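Local coordinates for putative secreted protein (Streptomyces coelicolor A3, PDB 2QF9) that is of unknown function but belongs to the DUF305 family, is probably secreted, and builds a mostly helical, ferritin-like bundle that pairs into a two-chain assembly, at residues A[20-24]-A[46-51]; A[30-36]-A[112-116]. One frame throughout, in Å; residues are numbered along the deposited sequence.

Contact 1: residues A[20-24]-A[46-51]. With EDO (1,2-ethanediol), chain C.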
ATOM      1  N   HIS A  20       4.359   9.766  -2.698  1.00  8.91           N
ATOM      2  CA  HIS A  20       4.287   8.301  -2.710  1.00  9.49           C
ATOM      3  C   HIS A  20       3.033   7.814  -3.453  1.00  9.21           C
ATOM      4  O   HIS A  20       3.098   6.882  -4.278  1.00  8.53           O
ATOM      5  CB  HIS A  20       4.285   7.767  -1.274  1.00  9.10           C
ATOM      6  CG  HIS A  20       5.655   7.555  -0.702  1.00 10.56           C
ATOM      7  ND1 HIS A  20       6.764   8.284  -1.100  1.00 11.30           N
ATOM      8  CD2 HIS A  20       6.091   6.691   0.243  1.00 10.33           C
ATOM      9  CE1 HIS A  20       7.825   7.848  -0.443  1.00 12.50           C
ATOM     10  NE2 HIS A  20       7.443   6.896   0.389  1.00 10.70           N
ATOM     11  N   GLN A  21       1.897   8.446  -3.164  1.00  9.89           N
ATOM     12  CA  GLN A  21       0.640   8.103  -3.823  1.00 10.40           C
ATOM     13  C   GLN A  21       0.783   8.074  -5.357  1.00 10.42           C
ATOM     14  O   GLN A  21       0.271   7.161  -6.024  1.00 10.05           O
ATOM     15  CB  GLN A  21      -0.444   9.110  -3.433  1.00 11.71           C
ATOM     16  CG  GLN A  21      -1.802   8.797  -4.020  1.00 16.12           C
ATOM     17  CD  GLN A  21      -2.856   9.776  -3.535  1.00 22.15           C
ATOM     18  OE1 GLN A  21      -2.779  10.987  -3.798  1.00 24.78           O
ATOM     19  NE2 GLN A  21      -3.857   9.254  -2.816  1.00 24.93           N
ATOM     20  N   GLN A  22       1.456   9.084  -5.909  1.00  9.34           N
ATOM     21  CA  GLN A  22       1.638   9.110  -7.358  1.00  9.22           C
ATOM     22  C   GLN A  22       2.544   7.977  -7.869  1.00  9.13           C
ATOM     23  O   GLN A  22       2.280   7.413  -8.940  1.00  9.31           O
ATOM     24  CB  GLN A  22       2.139  10.470  -7.823  1.00  9.32           C
ATOM     25  CG  GLN A  22       1.970  10.609  -9.347  1.00 10.79           C
ATOM     26  CD  GLN A  22       2.599  11.853  -9.909  1.00 12.21           C
ATOM     27  OE1 GLN A  22       3.809  12.065  -9.798  1.00 12.51           O
ATOM     28  NE2 GLN A  22       1.773  12.688 -10.529  1.00 12.24           N
ATOM     29  N   ALA A  23       3.602   7.652  -7.122  1.00  9.31           N
ATOM     30  CA  ALA A  23       4.475   6.530  -7.515  1.00  9.17           C
ATOM     31  C   ALA A  23       3.668   5.226  -7.574  1.00  9.76           C
ATOM     32  O   ALA A  23       3.800   4.424  -8.517  1.00  8.22           O
ATOM     33  CB  ALA A  23       5.622   6.367  -6.563  1.00 10.73           C
ATOM     34  N   VAL A  24       2.864   4.993  -6.542  1.00  9.12           N
ATOM     35  CA  VAL A  24       1.991   3.825  -6.508  1.00  9.80           C
ATOM     36  C   VAL A  24       1.086   3.785  -7.763  1.00  9.83           C
ATOM     37  O   VAL A  24       1.000   2.756  -8.443  1.00  8.98           O
ATOM     38  CB  VAL A  24       1.164   3.780  -5.182  1.00 10.11           C
ATOM     39  CG1 VAL A  24       0.173   2.603  -5.213  1.00 11.32           C
ATOM     40  CG2 VAL A  24       2.132   3.697  -3.972  1.00  9.37           C
ATOM     41  N   ILE A  46       8.155  -1.066  -5.907  1.00 10.85           N
ATOM     42  CA  ILE A  46       7.935   0.343  -5.602  1.00 11.03           C
ATOM     43  C   ILE A  46       6.533   0.577  -5.029  1.00 10.65           C
ATOM     44  O   ILE A  46       6.385   1.315  -4.050  1.00 10.98           O
ATOM     45  CB  ILE A  46       8.185   1.226  -6.848  1.00 11.45           C
ATOM     46  CG1 ILE A  46       9.680   1.204  -7.175  1.00  9.95           C
ATOM     47  CG2 ILE A  46       7.672   2.682  -6.615  1.00 12.23           C
ATOM     48  CD1 ILE A  46      10.044   1.911  -8.490  1.00 10.72           C
ATOM     49  N   ALA A  47       5.504  -0.011  -5.656  1.00 10.10           N
ATOM     50  CA  ALA A  47       4.145   0.124  -5.132  1.00  9.89           C
ATOM     51  C   ALA A  47       4.053  -0.369  -3.680  1.00  9.92           C
ATOM     52  O   ALA A  47       3.469   0.292  -2.824  1.00  9.26           O
ATOM     53  CB  ALA A  47       3.137  -0.636  -6.015  1.00 10.09           C
ATOM     54  N   GLN A  48       4.627  -1.536  -3.421  1.00  9.77           N
ATOM     55  CA  GLN A  48       4.553  -2.142  -2.090  1.00 10.73           C
ATOM     56  C   GLN A  48       5.244  -1.269  -1.044  1.00 11.18           C
ATOM     57  O   GLN A  48       4.675  -0.998   0.031  1.00 11.33           O
ATOM     58  CB  GLN A  48       5.114  -3.566  -2.111  1.00 10.89           C
ATOM     59  CG  GLN A  48       4.179  -4.559  -2.830  1.00 12.78           C
ATOM     60  CD  GLN A  48       3.029  -5.001  -1.930  1.00 17.97           C
ATOM     61  OE1 GLN A  48       3.109  -6.043  -1.289  1.00 24.77           O
ATOM     62  NE2 GLN A  48       1.981  -4.199  -1.857  1.00 18.99           N
ATOM     63  N   THR A  49       6.457  -0.825  -1.359  1.00 10.13           N
ATOM     64  CA  THR A  49       7.244  -0.048  -0.419  1.00 11.55           C
ATOM     65  C   THR A  49       6.624   1.318  -0.186  1.00 11.00           C
ATOM     66  O   THR A  49       6.451   1.739   0.958  1.00 11.12           O
ATOM     67  CB  THR A  49       8.713   0.074  -0.892  1.00 12.17           C
ATOM     68  OG1 THR A  49       9.281  -1.238  -0.900  1.00 14.12           O
ATOM     69  CG2 THR A  49       9.548   0.990   0.039  1.00 13.48           C
ATOM     70  N   GLN A  50       6.255   1.995  -1.263  1.00 10.30           N
ATOM     71  CA  GLN A  50       5.757   3.364  -1.147  1.00 10.18           C
ATOM     72  C   GLN A  50       4.343   3.426  -0.544  1.00 10.14           C
ATOM     73  O   GLN A  50       4.066   4.301   0.273  1.00 10.12           O
ATOM     74  CB  GLN A  50       5.895   4.133  -2.464  1.00 11.18           C
ATOM     75  CG  GLN A  50       7.401   4.353  -2.811  1.00 11.66           C
ATOM     76  CD  GLN A  50       7.675   5.562  -3.689  1.00 13.55           C
ATOM     77  OE1 GLN A  50       6.874   6.477  -3.774  1.00 13.22           O
ATOM     78  NE2 GLN A  50       8.828   5.568  -4.330  1.00 11.54           N
ATOM     79  N   ALA A  51       3.483   2.461  -0.865  1.00  9.98           N
ATOM     80  CA  ALA A  51       2.179   2.404  -0.208  1.00 10.04           C
ATOM     81  C   ALA A  51       2.365   2.167   1.283  1.00 10.00           C
ATOM     82  O   ALA A  51       1.652   2.746   2.102  1.00 10.31           O
ATOM     83  CB  ALA A  51       1.302   1.293  -0.812  1.00  9.74           C
TER
HETATM   84  C1  EDO C   1      -1.157  -1.814  -2.639  1.00 19.37           C
HETATM   85  O1  EDO C   1      -1.781  -1.136  -3.719  1.00 15.86           O
HETATM   86  C2  EDO C   1       0.320  -1.442  -2.641  1.00 18.43           C
HETATM   87  O2  EDO C   1       1.027  -2.371  -3.445  1.00 15.94           O
HETATM   88  O   HOH W   1       7.650   9.185  -3.579  1.00 16.22           O
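In the antiparallel helical hairpin formed by helices 8-31 and 37-63 of this ferritin-like bundle, the Gln50 side chain is laid across the ring of His20. Segments 20-24 and 46-51 run at 158° to each other, with their axes 8.7 Å apart at closest approach, and illustrate how polar side chains can be packed in a buried seam. Gln50 CG sits almost straight over the imidazole, 4.0 Å from the ring centroid of His20, in a CH-pi contact. Beyond CG the Gln50 chain runs on extended (chi2 -154°), which carries OE1 over the ND1 rim of the same face. Gln50 OE1 stands 3.2 Å from His20 ND1, but at an angle too poor for a hydrogen bond. A water completes the link, lying 2.8 Å from His20 ND1 and donating to Gln50 OE1. The other ring nitrogen, NE2, is hydrogen-bonded to Gln53, one turn further along helix 37-63. Ala23 CB closes tightly on the amide, 3.1 Å from Gln50 OE1. Val24 CG2 rests 3.6 Å from the backbone N of Ala51, with Ala47 O and Ala51 CB nearby. Where the two subunits meet, Gln48 NE2 donates to O2 of an ethanediol, probably from the crystallisation liquor, at 2.6 Å; the diol also bonds Tyr28 and the Tyr28 and Gln48 of the second subunit. The chemistry implies that the His20 ring probably has little liberty to turn: one face is covered by Gln50, and both nitrogens are tied, directly or through water, to glutamines of the neighbouring helix.

Contact 2: residues A[30-36]-A[112-116]. With EDO (1,2-ethanediol), chain D.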
ATOM      1  N   VAL A  30       1.732   1.185 -15.259  1.00  9.72           N
ATOM      2  CA  VAL A  30       2.717   0.474 -16.085  1.00 10.84           C
ATOM      3  C   VAL A  30       2.479  -1.049 -16.091  1.00 10.45           C
ATOM      4  O   VAL A  30       2.684  -1.701 -17.105  1.00 11.40           O
ATOM      5  CB  VAL A  30       4.186   0.829 -15.742  1.00 10.63           C
ATOM      6  CG1 VAL A  30       4.672   0.095 -14.497  1.00  9.43           C
ATOM      7  CG2 VAL A  30       5.102   0.509 -16.955  1.00 10.67           C
ATOM      8  N   ARG A  31       2.030  -1.603 -14.966  1.00 10.23           N
ATOM      9  CA  ARG A  31       1.853  -3.045 -14.887  1.00 11.15           C
ATOM     10  C   ARG A  31       0.740  -3.521 -15.820  1.00 12.07           C
ATOM     11  O   ARG A  31       0.756  -4.673 -16.278  1.00 13.00           O
ATOM     12  CB  ARG A  31       1.655  -3.514 -13.443  1.00 11.08           C
ATOM     13  CG  ARG A  31       2.967  -3.516 -12.642  1.00 10.75           C
ATOM     14  CD  ARG A  31       2.706  -3.827 -11.154  1.00 12.02           C
ATOM     15  NE  ARG A  31       1.856  -5.008 -10.964  1.00 17.30           N
ATOM     16  CZ  ARG A  31       2.292  -6.265 -10.934  1.00 17.27           C
ATOM     17  NH1 ARG A  31       3.578  -6.538 -11.109  1.00 15.27           N
ATOM     18  NH2 ARG A  31       1.434  -7.260 -10.748  1.00 18.49           N
ATOM     19  N   ASP A  32      -0.177  -2.617 -16.156  1.00 12.33           N
ATOM     20  CA  ASP A  32      -1.264  -2.934 -17.072  1.00 13.78           C
ATOM     21  C   ASP A  32      -0.902  -2.694 -18.552  1.00 14.40           C
ATOM     22  O   ASP A  32      -1.673  -3.053 -19.451  1.00 15.81           O
ATOM     23  CB  ASP A  32      -2.538  -2.164 -16.696  1.00 14.61           C
ATOM     24  CG  ASP A  32      -3.352  -2.856 -15.598  1.00 14.95           C
ATOM     25  OD1 ASP A  32      -2.930  -3.898 -15.058  1.00 17.64           O
ATOM     26  OD2 ASP A  32      -4.428  -2.337 -15.276  1.00 17.78           O
ATOM     27  N   ARG A  33       0.272  -2.114 -18.795  1.00 13.44           N
ATOM     28  CA  ARG A  33       0.657  -1.688 -20.155  1.00 13.80           C
ATOM     29  C   ARG A  33       1.760  -2.542 -20.786  1.00 13.74           C
ATOM     30  O   ARG A  33       2.072  -2.388 -21.984  1.00 15.03           O
ATOM     31  CB  ARG A  33       1.127  -0.220 -20.165  1.00 13.29           C
ATOM     32  CG  ARG A  33       0.137   0.851 -19.691  1.00 14.81           C
ATOM     33  CD  ARG A  33      -1.255   0.701 -20.281  1.00 16.70           C
ATOM     34  NE  ARG A  33      -1.279   0.830 -21.735  1.00 17.71           N
ATOM     35  CZ  ARG A  33      -2.373   0.721 -22.487  1.00 20.03           C
ATOM     36  NH1 ARG A  33      -3.558   0.498 -21.927  1.00 21.54           N
ATOM     37  NH2 ARG A  33      -2.290   0.855 -23.805  1.00 19.72           N
ATOM     38  N   THR A  34       2.373  -3.396 -19.983  1.00 13.37           N
ATOM     39  CA  THR A  34       3.435  -4.261 -20.456  1.00 13.44           C
ATOM     40  C   THR A  34       3.402  -5.646 -19.818  1.00 14.15           C
ATOM     41  O   THR A  34       2.885  -5.807 -18.705  1.00 13.87           O
ATOM     42  CB  THR A  34       4.832  -3.606 -20.276  1.00 12.97           C
ATOM     43  OG1 THR A  34       5.828  -4.450 -20.867  1.00 13.31           O
ATOM     44  CG2 THR A  34       5.150  -3.365 -18.762  1.00 12.26           C
ATOM     45  N   ASP A  35       3.969  -6.625 -20.531  1.00 14.21           N
ATOM     46  CA  ASP A  35       4.175  -7.965 -19.978  1.00 15.37           C
ATOM     47  C   ASP A  35       5.581  -8.146 -19.418  1.00 14.74           C
ATOM     48  O   ASP A  35       5.914  -9.213 -18.907  1.00 15.37           O
ATOM     49  CB  ASP A  35       3.893  -9.053 -21.033  1.00 15.94           C
ATOM     50  CG  ASP A  35       2.419  -9.187 -21.360  1.00 20.70           C
ATOM     51  OD1 ASP A  35       1.571  -9.006 -20.457  1.00 25.62           O
ATOM     52  OD2 ASP A  35       2.111  -9.483 -22.540  1.00 25.07           O
ATOM     53  N   ASP A  36       6.411  -7.107 -19.501  1.00 13.73           N
ATOM     54  CA  ASP A  36       7.819  -7.239 -19.139  1.00 13.37           C
ATOM     55  C   ASP A  36       8.022  -7.568 -17.658  1.00 13.73           C
ATOM     56  O   ASP A  36       7.613  -6.796 -16.793  1.00 13.22           O
ATOM     57  CB  ASP A  36       8.594  -5.979 -19.473  1.00 12.59           C
ATOM     58  CG  ASP A  36      10.058  -6.134 -19.193  1.00 11.84           C
ATOM     59  OD1 ASP A  36      10.723  -6.906 -19.932  1.00 14.54           O
ATOM     60  OD2 ASP A  36      10.549  -5.521 -18.219  1.00 11.86           O
ATOM     61  N   ALA A 112       6.056   1.912 -23.072  1.00 12.08           N
ATOM     62  CA  ALA A 112       5.525   2.141 -21.714  1.00 11.51           C
ATOM     63  C   ALA A 112       6.593   1.912 -20.643  1.00 11.29           C
ATOM     64  O   ALA A 112       6.688   2.683 -19.674  1.00 11.31           O
ATOM     65  CB  ALA A 112       4.291   1.262 -21.460  1.00 12.03           C
ATOM     66  N   GLU A 113       7.391   0.856 -20.805  1.00 10.33           N
ATOM     67  CA  GLU A 113       8.483   0.579 -19.861  1.00  9.76           C
ATOM     68  C   GLU A 113       9.448   1.767 -19.786  1.00 10.48           C
ATOM     69  O   GLU A 113       9.773   2.267 -18.696  1.00  9.85           O
ATOM     70  CB  GLU A 113       9.257  -0.677 -20.293  1.00 10.80           C
ATOM     71  CG  GLU A 113       8.439  -1.958 -20.213  1.00 10.59           C
ATOM     72  CD  GLU A 113       8.988  -3.040 -21.136  1.00 11.94           C
ATOM     73  OE1 GLU A 113      10.220  -3.169 -21.197  1.00 13.72           O
ATOM     74  OE2 GLU A 113       8.183  -3.736 -21.783  1.00 11.76           O
ATOM     75  N   VAL A 114       9.887   2.234 -20.955  1.00 10.21           N
ATOM     76  CA  VAL A 114      10.847   3.343 -21.012  1.00 10.06           C
ATOM     77  C   VAL A 114      10.254   4.589 -20.365  1.00  9.77           C
ATOM     78  O   VAL A 114      10.905   5.260 -19.554  1.00  9.32           O
ATOM     79  CB  VAL A 114      11.257   3.601 -22.483  1.00 10.22           C
ATOM     80  CG1 VAL A 114      11.953   4.962 -22.650  1.00 11.20           C
ATOM     81  CG2 VAL A 114      12.171   2.441 -22.961  1.00 10.38           C
ATOM     82  N   TYR A 115       9.020   4.893 -20.718  1.00 10.38           N
ATOM     83  CA  TYR A 115       8.389   6.131 -20.233  1.00 10.35           C
ATOM     84  C   TYR A 115       8.210   6.085 -18.716  1.00 10.15           C
ATOM     85  O   TYR A 115       8.478   7.066 -18.035  1.00  9.95           O
ATOM     86  CB  TYR A 115       7.063   6.384 -20.938  1.00 11.42           C
ATOM     87  CG  TYR A 115       6.625   7.836 -20.818  1.00 11.94           C
ATOM     88  CD1 TYR A 115       7.382   8.852 -21.416  1.00 15.63           C
ATOM     89  CD2 TYR A 115       5.476   8.190 -20.126  1.00 12.74           C
ATOM     90  CE1 TYR A 115       6.995  10.189 -21.315  1.00 17.21           C
ATOM     91  CE2 TYR A 115       5.084   9.515 -20.012  1.00 13.84           C
ATOM     92  CZ  TYR A 115       5.844  10.513 -20.611  1.00 16.66           C
ATOM     93  OH  TYR A 115       5.482  11.845 -20.513  1.00 17.39           O
ATOM     94  N   TYR A 116       7.813   4.921 -18.202  1.00  9.78           N
ATOM     95  CA  TYR A 116       7.699   4.683 -16.757  1.00  9.44           C
ATOM     96  C   TYR A 116       9.050   4.876 -16.065  1.00  9.67           C
ATOM     97  O   TYR A 116       9.149   5.561 -15.043  1.00 10.09           O
ATOM     98  CB  TYR A 116       7.188   3.257 -16.522  1.00  9.59           C
ATOM     99  CG  TYR A 116       7.222   2.825 -15.085  1.00  8.28           C
ATOM    100  CD1 TYR A 116       6.255   3.280 -14.167  1.00 10.12           C
ATOM    101  CD2 TYR A 116       8.244   1.973 -14.616  1.00  9.68           C
ATOM    102  CE1 TYR A 116       6.285   2.879 -12.835  1.00 10.25           C
ATOM    103  CE2 TYR A 116       8.290   1.571 -13.286  1.00  8.54           C
ATOM    104  CZ  TYR A 116       7.317   2.028 -12.393  1.00  9.67           C
ATOM    105  OH  TYR A 116       7.345   1.623 -11.090  1.00  9.93           O
TER
HETATM  106  C1  EDO D   2      11.329 -10.391 -19.714  1.00 17.56           C
HETATM  107  O1  EDO D   2       9.952 -10.519 -19.278  1.00 17.20           O
HETATM  108  C2  EDO D   2      12.269  -9.902 -18.608  1.00 17.12           C
HETATM  109  O2  EDO D   2      11.789  -8.659 -18.065  1.00 14.67           O
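An ST turn that runs from Thr34 to the N-cap residue Asp36 ties the connection between helices 8-31 and 37-63 to Glu113 of helix 109-137. Thr34 OG1 donates to Glu113 OE2 at 2.6 Å, meeting that oxygen on its anti side and 28° out of the carboxylate plane. The same hydroxyl oxygen accepts from Asp36 N at 3.0 Å; chi1 of -175° sets OG1 anti to the Thr34 N and beside the carbonyl carbon, on the side of the chain that leads to Asp36. Asp36 then caps helix 37-63 by accepting the backbone N-H of Val39 at OD2. The carboxylates of Asp36 and Glu113 lie stacked, their planes 15° apart, with Asp36 OD2 3.8 Å from Glu113 OE1; Arg168 forms salt bridges to both, which probably offsets the crowding of like charge. With Glu113 replaced by alanine, the Thr34 hydroxyl would probably lose its acceptor here, and Arg168 one of its two carboxylate partners. Deeper in, Val30 CG1 lies over the centre of the Tyr116 ring, 3.6 Å from its centroid, in a CH-pi contact, while Val30 CG2 touches Tyr116 CB at 3.5 Å. The Tyr116 hydroxyl is hydrogen-bonded to Ser27. On the outer side Arg33 CB packs 3.7 Å from Ala112 CB, before the guanidinium leads off to Asp108 and Leu107.

How the contacts relate
Contact 1 lies near the middle of the bundle, its centre about 7 Å from that of the chain, contact 2 toward one end, about 17 Å out. Both use helix 8-31, but contact 1 pairs it with helix 37-63 and contact 2 joins its C-terminal part and the loop that follows to helix 109-137. They touch at Ile46 CD1 and Tyr116 OH, 3.8 Å apart. Contact 1 is wholly buried, contact 2 less so: a histidine, glutamine, water and aliphatic side chains in the middle; at the end, a valine on a tyrosine face beside a hydroxyl and two carboxylates sharing Arg168. The second subunit packs on Val24, Ala47 and Ala51 of contact 1; near contact 2 it meets Arg31 and Asp32.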